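Local structure of SVS_variant_AS1 (Streptomyces sp. CWA1, 6TJA) at residues N166-L179 with T242-R254. The protein is an engineered ancestral terpene cyclase that probably converts geranylgeranyl diphosphate into the spirocyclic diterpene spiroviolene in a metal-dependent active site. Residues are numbered along the deposited sequence; the frame is centred on the assembly and turned at random.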
ATOM      1  N   ASN A 166     -12.149  10.569   9.802  1.00 29.29           N
ATOM      2  CA  ASN A 166     -13.239  11.542   9.496  1.00 30.96           C
ATOM      3  C   ASN A 166     -14.366  11.393  10.530  1.00 30.17           C
ATOM      4  O   ASN A 166     -14.824  12.434  11.069  1.00 29.82           O
ATOM      5  CB  ASN A 166     -13.783  11.369   8.078  1.00 29.03           C
ATOM      6  CG  ASN A 166     -12.845  11.871   7.001  1.00 29.40           C
ATOM      7  OD1 ASN A 166     -11.819  12.469   7.307  1.00 29.82           O
ATOM      8  ND2 ASN A 166     -13.185  11.617   5.742  1.00 25.53           N
ATOM      9  N   GLN A 167     -14.729  10.151  10.852  1.00 28.84           N
ATOM     10  CA  GLN A 167     -15.832   9.809  11.791  1.00 34.50           C
ATOM     11  C   GLN A 167     -15.503  10.313  13.199  1.00 31.68           C
ATOM     12  O   GLN A 167     -16.341  10.996  13.759  1.00 32.66           O
ATOM     13  CB  GLN A 167     -16.125   8.307  11.799  1.00 38.50           C
ATOM     14  CG  GLN A 167     -17.126   7.884  10.723  1.00 51.14           C
ATOM     15  CD  GLN A 167     -18.470   8.567  10.837  1.00 56.92           C
ATOM     16  OE1 GLN A 167     -18.825   9.438  10.039  1.00 61.09           O
ATOM     17  NE2 GLN A 167     -19.228   8.184  11.849  1.00 59.74           N
ATOM     18  N   ALA A 168     -14.318  10.015  13.733  1.00 30.15           N
ATOM     19  CA  ALA A 168     -13.916  10.450  15.086  1.00 30.55           C
ATOM     20  C   ALA A 168     -14.143  11.961  15.182  1.00 32.70           C
ATOM     21  O   ALA A 168     -14.653  12.398  16.233  1.00 38.18           O
ATOM     22  CB  ALA A 168     -12.478  10.090  15.389  1.00 29.27           C
ATOM     23  N   ARG A 169     -13.795  12.710  14.123  1.00 33.40           N
ATOM     24  CA  ARG A 169     -13.852  14.200  14.098  1.00 35.42           C
ATOM     25  C   ARG A 169     -15.261  14.707  13.732  1.00 34.65           C
ATOM     26  O   ARG A 169     -15.475  15.897  13.852  1.00 33.43           O
ATOM     27  CB  ARG A 169     -12.891  14.789  13.062  1.00 37.17           C
ATOM     28  CG  ARG A 169     -11.415  14.565  13.343  1.00 41.64           C
ATOM     29  CD  ARG A 169     -10.578  14.711  12.081  1.00 42.20           C
ATOM     30  NE  ARG A 169     -10.689  16.013  11.429  1.00 42.99           N
ATOM     31  CZ  ARG A 169     -10.403  16.247  10.136  1.00 47.25           C
ATOM     32  NH1 ARG A 169     -10.002  15.268   9.329  1.00 45.12           N
ATOM     33  NH2 ARG A 169     -10.548  17.461   9.641  1.00 45.92           N
ATOM     34  N   GLY A 170     -16.165  13.860  13.226  1.00 36.03           N
ATOM     35  CA  GLY A 170     -17.438  14.317  12.625  1.00 34.54           C
ATOM     36  C   GLY A 170     -17.176  15.215  11.432  1.00 37.91           C
ATOM     37  O   GLY A 170     -17.948  16.173  11.212  1.00 38.12           O
ATOM     38  N   HIS A 171     -16.094  14.942  10.694  1.00 36.84           N
ATOM     39  CA  HIS A 171     -15.753  15.679   9.452  1.00 33.51           C
ATOM     40  C   HIS A 171     -16.402  14.998   8.247  1.00 32.85           C
ATOM     41  O   HIS A 171     -16.131  13.803   7.998  1.00 34.19           O
ATOM     42  CB  HIS A 171     -14.247  15.786   9.276  1.00 35.33           C
ATOM     43  CG  HIS A 171     -13.845  16.383   7.972  1.00 36.25           C
ATOM     44  ND1 HIS A 171     -13.829  17.746   7.760  1.00 35.85           N
ATOM     45  CD2 HIS A 171     -13.418  15.801   6.825  1.00 39.32           C
ATOM     46  CE1 HIS A 171     -13.410  17.981   6.530  1.00 39.40           C
ATOM     47  NE2 HIS A 171     -13.159  16.791   5.930  1.00 37.22           N
ATOM     48  N   MET A 172     -17.179  15.764   7.494  1.00 29.52           N
ATOM     49  CA  MET A 172     -17.828  15.315   6.248  1.00 31.74           C
ATOM     50  C   MET A 172     -16.933  15.752   5.083  1.00 28.72           C
ATOM     51  O   MET A 172     -16.856  16.932   4.762  1.00 30.95           O
ATOM     52  CB  MET A 172     -19.248  15.889   6.132  1.00 30.60           C
ATOM     53  CG  MET A 172     -20.020  15.385   4.906  1.00 31.55           C
ATOM     54  SD  MET A 172     -20.199  13.562   4.851  1.00 33.10           S
ATOM     55  CE  MET A 172     -21.216  13.324   6.305  1.00 33.92           C
ATOM     56  N   PRO A 173     -16.229  14.813   4.400  1.00 27.19           N
ATOM     57  CA  PRO A 173     -15.286  15.194   3.350  1.00 23.42           C
ATOM     58  C   PRO A 173     -16.073  15.862   2.216  1.00 23.47           C
ATOM     59  O   PRO A 173     -17.260  15.574   2.075  1.00 23.48           O
ATOM     60  CB  PRO A 173     -14.646  13.865   2.937  1.00 23.43           C
ATOM     61  CG  PRO A 173     -15.612  12.791   3.343  1.00 23.45           C
ATOM     62  CD  PRO A 173     -16.345  13.349   4.554  1.00 26.01           C
ATOM     63  N   GLY A 174     -15.440  16.792   1.500  1.00 23.27           N
ATOM     64  CA  GLY A 174     -15.945  17.314   0.221  1.00 24.09           C
ATOM     65  C   GLY A 174     -15.962  16.217  -0.844  1.00 26.84           C
ATOM     66  O   GLY A 174     -15.541  15.056  -0.552  1.00 26.40           O
ATOM     67  N   LEU A 175     -16.462  16.530  -2.036  1.00 25.66           N
ATOM     68  CA  LEU A 175     -16.580  15.532  -3.120  1.00 26.88           C
ATOM     69  C   LEU A 175     -15.208  14.926  -3.454  1.00 25.58           C
ATOM     70  O   LEU A 175     -15.108  13.689  -3.604  1.00 29.52           O
ATOM     71  CB  LEU A 175     -17.168  16.201  -4.358  1.00 26.26           C
ATOM     72  CG  LEU A 175     -17.335  15.232  -5.516  1.00 25.87           C
ATOM     73  CD1 LEU A 175     -18.205  14.067  -5.063  1.00 26.16           C
ATOM     74  CD2 LEU A 175     -17.930  15.953  -6.728  1.00 26.92           C
ATOM     75  N   ASP A 176     -14.192  15.758  -3.607  1.00 23.70           N
ATOM     76  CA  ASP A 176     -12.847  15.316  -4.058  1.00 25.57           C
ATOM     77  C   ASP A 176     -12.266  14.299  -3.069  1.00 24.78           C
ATOM     78  O   ASP A 176     -11.839  13.226  -3.547  1.00 26.37           O
ATOM     79  CB  ASP A 176     -11.856  16.469  -4.282  1.00 25.59           C
ATOM     80  CG  ASP A 176     -10.668  16.033  -5.134  1.00 25.17           C
ATOM     81  OD1 ASP A 176     -10.881  15.526  -6.242  1.00 25.58           O
ATOM     82  OD2 ASP A 176      -9.551  16.219  -4.708  1.00 27.19           O
ATOM     83  N   ASP A 177     -12.206  14.644  -1.781  1.00 24.44           N
ATOM     84  CA  ASP A 177     -11.713  13.761  -0.684  1.00 25.78           C
ATOM     85  C   ASP A 177     -12.595  12.495  -0.565  1.00 26.65           C
ATOM     86  O   ASP A 177     -12.021  11.403  -0.356  1.00 27.78           O
ATOM     87  CB  ASP A 177     -11.660  14.492   0.662  1.00 28.24           C
ATOM     88  CG  ASP A 177     -10.504  15.472   0.841  1.00 26.91           C
ATOM     89  OD1 ASP A 177      -9.648  15.536  -0.039  1.00 29.88           O
ATOM     90  OD2 ASP A 177     -10.455  16.145   1.892  1.00 33.96           O
ATOM     91  N   TYR A 178     -13.926  12.621  -0.640  1.00 22.69           N
ATOM     92  CA  TYR A 178     -14.852  11.481  -0.509  1.00 23.47           C
ATOM     93  C   TYR A 178     -14.568  10.432  -1.598  1.00 24.49           C
ATOM     94  O   TYR A 178     -14.546   9.221  -1.248  1.00 23.41           O
ATOM     95  CB  TYR A 178     -16.327  11.864  -0.543  1.00 22.65           C
ATOM     96  CG  TYR A 178     -17.164  10.635  -0.411  1.00 23.03           C
ATOM     97  CD1 TYR A 178     -17.798  10.088  -1.514  1.00 26.08           C
ATOM     98  CD2 TYR A 178     -17.193   9.928   0.775  1.00 25.59           C
ATOM     99  CE1 TYR A 178     -18.497   8.896  -1.424  1.00 25.88           C
ATOM    100  CE2 TYR A 178     -17.893   8.733   0.888  1.00 25.60           C
ATOM    101  CZ  TYR A 178     -18.517   8.200  -0.228  1.00 26.50           C
ATOM    102  OH  TYR A 178     -19.202   7.025  -0.163  1.00 22.74           O
ATOM    103  N   LEU A 179     -14.430  10.852  -2.852  1.00 23.44           N
ATOM    104  CA  LEU A 179     -14.207   9.924  -3.994  1.00 25.68           C
ATOM    105  C   LEU A 179     -12.815   9.309  -3.849  1.00 26.64           C
ATOM    106  O   LEU A 179     -12.693   8.076  -4.000  1.00 20.68           O
ATOM    107  CB  LEU A 179     -14.360  10.676  -5.312  1.00 25.07           C
ATOM    108  CG  LEU A 179     -15.764  11.203  -5.589  1.00 27.28           C
ATOM    109  CD1 LEU A 179     -15.788  11.961  -6.897  1.00 28.68           C
ATOM    110  CD2 LEU A 179     -16.792  10.076  -5.607  1.00 27.15           C
ATOM    111  N   THR A 242     -24.693  12.494   8.491  1.00 55.12           N
ATOM    112  CA  THR A 242     -23.727  11.988   9.517  1.00 62.88           C
ATOM    113  C   THR A 242     -22.804  10.903   8.925  1.00 56.86           C
ATOM    114  O   THR A 242     -21.575  10.997   9.122  1.00 50.29           O
ATOM    115  CB  THR A 242     -24.460  11.412  10.740  1.00 68.50           C
ATOM    116  OG1 THR A 242     -25.134  12.486  11.399  1.00 71.47           O
ATOM    117  CG2 THR A 242     -23.534  10.715  11.718  1.00 71.01           C
ATOM    118  N   ASP A 243     -23.390   9.874   8.299  1.00 52.55           N
ATOM    119  CA  ASP A 243     -22.673   8.747   7.649  1.00 49.74           C
ATOM    120  C   ASP A 243     -21.916   9.294   6.422  1.00 42.18           C
ATOM    121  O   ASP A 243     -22.440  10.176   5.716  1.00 39.91           O
ATOM    122  CB  ASP A 243     -23.642   7.603   7.336  1.00 58.37           C
ATOM    123  CG  ASP A 243     -22.993   6.362   6.728  1.00 74.20           C
ATOM    124  OD1 ASP A 243     -23.301   6.049   5.543  1.00 72.44           O
ATOM    125  OD2 ASP A 243     -22.189   5.705   7.438  1.00 84.00           O
ATOM    126  N   GLN A 244     -20.688   8.840   6.197  1.00 34.32           N
ATOM    127  CA  GLN A 244     -19.883   9.306   5.037  1.00 36.10           C
ATOM    128  C   GLN A 244     -20.307   8.454   3.835  1.00 30.92           C
ATOM    129  O   GLN A 244     -19.929   7.294   3.797  1.00 30.73           O
ATOM    130  CB  GLN A 244     -18.386   9.216   5.324  1.00 34.17           C
ATOM    131  CG  GLN A 244     -17.901  10.176   6.400  1.00 33.97           C
ATOM    132  CD  GLN A 244     -16.444   9.881   6.656  1.00 32.30           C
ATOM    133  OE1 GLN A 244     -15.586  10.165   5.824  1.00 33.58           O
ATOM    134  NE2 GLN A 244     -16.164   9.201   7.749  1.00 28.65           N
ATOM    135  N   ASN A 245     -21.166   8.994   2.980  1.00 27.25           N
ATOM    136  CA  ASN A 245     -21.613   8.350   1.718  1.00 29.72           C
ATOM    137  C   ASN A 245     -21.827   9.506   0.738  1.00 27.80           C
ATOM    138  O   ASN A 245     -21.861  10.664   1.199  1.00 29.40           O
ATOM    139  CB  ASN A 245     -22.838   7.448   1.930  1.00 28.06           C
ATOM    140  CG  ASN A 245     -24.047   8.205   2.449  1.00 29.21           C
ATOM    141  OD1 ASN A 245     -24.592   9.066   1.767  1.00 29.41           O
ATOM    142  ND2 ASN A 245     -24.458   7.921   3.671  1.00 30.18           N
ATOM    143  N   ILE A 246     -21.971   9.219  -0.547  1.00 28.97           N
ATOM    144  CA  ILE A 246     -22.056  10.262  -1.616  1.00 29.36           C
ATOM    145  C   ILE A 246     -23.215  11.217  -1.314  1.00 28.85           C
ATOM    146  O   ILE A 246     -23.065  12.461  -1.501  1.00 27.65           O
ATOM    147  CB  ILE A 246     -22.179   9.603  -3.003  1.00 29.59           C
ATOM    148  CG1 ILE A 246     -22.090  10.652  -4.109  1.00 31.32           C
ATOM    149  CG2 ILE A 246     -23.439   8.748  -3.111  1.00 29.07           C
ATOM    150  CD1 ILE A 246     -20.791  11.434  -4.107  1.00 31.56           C
ATOM    151  N   TYR A 247     -24.320  10.665  -0.821  1.00 28.94           N
ATOM    152  CA  TYR A 247     -25.565  11.430  -0.545  1.00 30.46           C
ATOM    153  C   TYR A 247     -25.303  12.460   0.559  1.00 27.67           C
ATOM    154  O   TYR A 247     -25.556  13.636   0.305  1.00 27.41           O
ATOM    155  CB  TYR A 247     -26.720  10.476  -0.256  1.00 28.89           C
ATOM    156  CG  TYR A 247     -26.865   9.426  -1.322  1.00 30.00           C
ATOM    157  CD1 TYR A 247     -27.270   9.749  -2.603  1.00 32.01           C
ATOM    158  CD2 TYR A 247     -26.475   8.132  -1.083  1.00 27.69           C
ATOM    159  CE1 TYR A 247     -27.390   8.779  -3.581  1.00 30.16           C
ATOM    160  CE2 TYR A 247     -26.558   7.162  -2.053  1.00 27.35           C
ATOM    161  CZ  TYR A 247     -27.039   7.474  -3.298  1.00 28.06           C
ATOM    162  OH  TYR A 247     -27.074   6.489  -4.251  1.00 31.45           O
ATOM    163  N   SER A 248     -24.745  12.063   1.699  1.00 28.55           N
ATOM    164  CA  SER A 248     -24.476  12.998   2.826  1.00 31.36           C
ATOM    165  C   SER A 248     -23.470  14.050   2.360  1.00 32.75           C
ATOM    166  O   SER A 248     -23.570  15.181   2.834  1.00 31.63           O
ATOM    167  CB  SER A 248     -23.960  12.316   4.077  1.00 34.75           C
ATOM    168  OG  SER A 248     -24.723  11.175   4.425  1.00 39.93           O
ATOM    169  N   VAL A 249     -22.516  13.669   1.494  1.00 29.58           N
ATOM    170  CA  VAL A 249     -21.454  14.596   1.019  1.00 28.59           C
ATOM    171  C   VAL A 249     -22.106  15.699   0.179  1.00 27.43           C
ATOM    172  O   VAL A 249     -21.808  16.873   0.433  1.00 26.68           O
ATOM    173  CB  VAL A 249     -20.319  13.883   0.253  1.00 29.79           C
ATOM    174  CG1 VAL A 249     -19.438  14.891  -0.472  1.00 29.13           C
ATOM    175  CG2 VAL A 249     -19.466  12.987   1.145  1.00 26.42           C
ATOM    176  N   LEU A 250     -22.948  15.348  -0.790  1.00 28.23           N
ATOM    177  CA  LEU A 250     -23.623  16.341  -1.669  1.00 29.19           C
ATOM    178  C   LEU A 250     -24.618  17.183  -0.855  1.00 33.26           C
ATOM    179  O   LEU A 250     -24.678  18.412  -1.092  1.00 33.57           O
ATOM    180  CB  LEU A 250     -24.308  15.630  -2.832  1.00 28.69           C
ATOM    181  CG  LEU A 250     -23.361  14.868  -3.759  1.00 28.27           C
ATOM    182  CD1 LEU A 250     -24.153  14.006  -4.715  1.00 29.93           C
ATOM    183  CD2 LEU A 250     -22.456  15.811  -4.540  1.00 28.64           C
ATOM    184  N   MET A 251     -25.363  16.583   0.072  1.00 33.84           N
ATOM    185  CA  MET A 251     -26.313  17.330   0.941  1.00 36.41           C
ATOM    186  C   MET A 251     -25.554  18.389   1.743  1.00 37.51           C
ATOM    187  O   MET A 251     -25.996  19.552   1.715  1.00 35.65           O
ATOM    188  CB  MET A 251     -27.089  16.411   1.887  1.00 34.41           C
ATOM    189  CG  MET A 251     -28.085  15.566   1.130  1.00 35.53           C
ATOM    190  SD  MET A 251     -28.938  14.388   2.157  1.00 39.13           S
ATOM    191  CE  MET A 251     -29.809  15.494   3.268  1.00 42.56           C
ATOM    192  N   HIS A 252     -24.432  18.022   2.368  1.00 33.61           N
ATOM    193  CA  HIS A 252     -23.617  18.941   3.202  1.00 32.54           C
ATOM    194  C   HIS A 252     -22.929  19.993   2.325  1.00 34.05           C
ATOM    195  O   HIS A 252     -23.022  21.180   2.673  1.00 34.04           O
ATOM    196  CB  HIS A 252     -22.625  18.149   4.058  1.00 37.91           C
ATOM    197  CG  HIS A 252     -21.863  18.994   5.025  1.00 39.66           C
ATOM    198  ND1 HIS A 252     -20.675  19.623   4.689  1.00 38.56           N
ATOM    199  CD2 HIS A 252     -22.114  19.323   6.304  1.00 40.71           C
ATOM    200  CE1 HIS A 252     -20.228  20.299   5.726  1.00 39.58           C
ATOM    201  NE2 HIS A 252     -21.093  20.141   6.717  1.00 45.60           N
ATOM    202  N   HIS A 253     -22.243  19.606   1.234  1.00 32.97           N
ATOM    203  CA  HIS A 253     -21.317  20.527   0.517  1.00 34.35           C
ATOM    204  C   HIS A 253     -22.049  21.359  -0.559  1.00 38.83           C
ATOM    205  O   HIS A 253     -21.568  22.462  -0.844  1.00 35.23           O
ATOM    206  CB  HIS A 253     -20.077  19.790   0.007  1.00 32.56           C
ATOM    207  CG  HIS A 253     -19.157  19.414   1.119  1.00 32.45           C
ATOM    208  ND1 HIS A 253     -18.325  20.333   1.738  1.00 36.34           N
ATOM    209  CD2 HIS A 253     -18.959  18.230   1.755  1.00 32.01           C
ATOM    210  CE1 HIS A 253     -17.628  19.739   2.692  1.00 35.13           C
ATOM    211  NE2 HIS A 253     -18.008  18.434   2.734  1.00 33.50           N
ATOM    212  N   ARG A 254     -23.183  20.894  -1.089  1.00 38.26           N
ATOM    213  CA  ARG A 254     -23.949  21.623  -2.131  1.00 40.26           C
ATOM    214  C   ARG A 254     -25.310  22.078  -1.575  1.00 39.43           C
ATOM    215  O   ARG A 254     -26.101  22.597  -2.358  1.00 46.63           O
ATOM    216  CB  ARG A 254     -24.078  20.736  -3.376  1.00 44.60           C
ATOM    217  CG  ARG A 254     -22.761  20.124  -3.861  1.00 46.86           C
ATOM    218  CD  ARG A 254     -22.005  20.992  -4.856  1.00 52.43           C
ATOM    219  NE  ARG A 254     -22.929  21.299  -5.946  1.00 58.17           N
ATOM    220  CZ  ARG A 254     -23.210  20.497  -6.981  1.00 53.15           C
ATOM    221  NH1 ARG A 254     -22.589  19.331  -7.148  1.00 47.49           N
ATOM    222  NH2 ARG A 254     -24.111  20.898  -7.860  1.00 50.23           N
TER
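Met-172, Pro-173 and Tyr-178 meet Gln-244, Val-249 and His-253 in a loop-and-helix contact: the end of helix 143-169, the turn after it and the start of helix 175-185, in the all-helical class I terpene synthase fold, pack on helix 246-254 and its lead-in. Helix segments 175-179 and 246-254 run nearly antiparallel (167°), with axes 10.3 Å apart.

Gly-174, at the N-cap of helix 175-185, lays its CA over one face of the His-253 imidazole, 3.6 Å from the ring centroid; His-252 ND1 covers the other face. In its own ring plane, His-253 NE2 donates to Met-172 O at 2.8 Å, approaching from above the carbonyl plane. Flexible and unbranched, Met-172 bends at chi2 and chi3, bringing SD 3.8 Å from Val-249 CG2 and CE against Ser-248 CB, while its CB lies over the His-252 ring. Gln-244 has the length to reach helix 143-169: its chain, extended beyond CG, brings OE1 2.8 Å from Asn-166 ND2 in a fairly straight bond (160°), while NE2 is held by Gln-163 O.

In Tyr-178, CG lies anti to the backbone N (chi1 180°), which carries the ring across to Val-249, with CG 3.6 Å from Val-249 CG2, and sets one face of the ring over Asn-245 C. Its hydroxyl bonds Asp-229, as does Ile-246 N. A leucine here would probably leave Asp-229 without its hydroxyl mate and open a gap beside Asn-245. Leu-175 CD1 meets Ile-246 CD1 at 3.8 Å, the two branched chains lying side by side.

Asp-229 lies near the end of helix 211-231, where the sequence is consistent with the start of the family's metal-binding NSE motif. That helix and helix 258-283 both pack against Ile-246, and the second subunit touches Asn-166 through Ala-105.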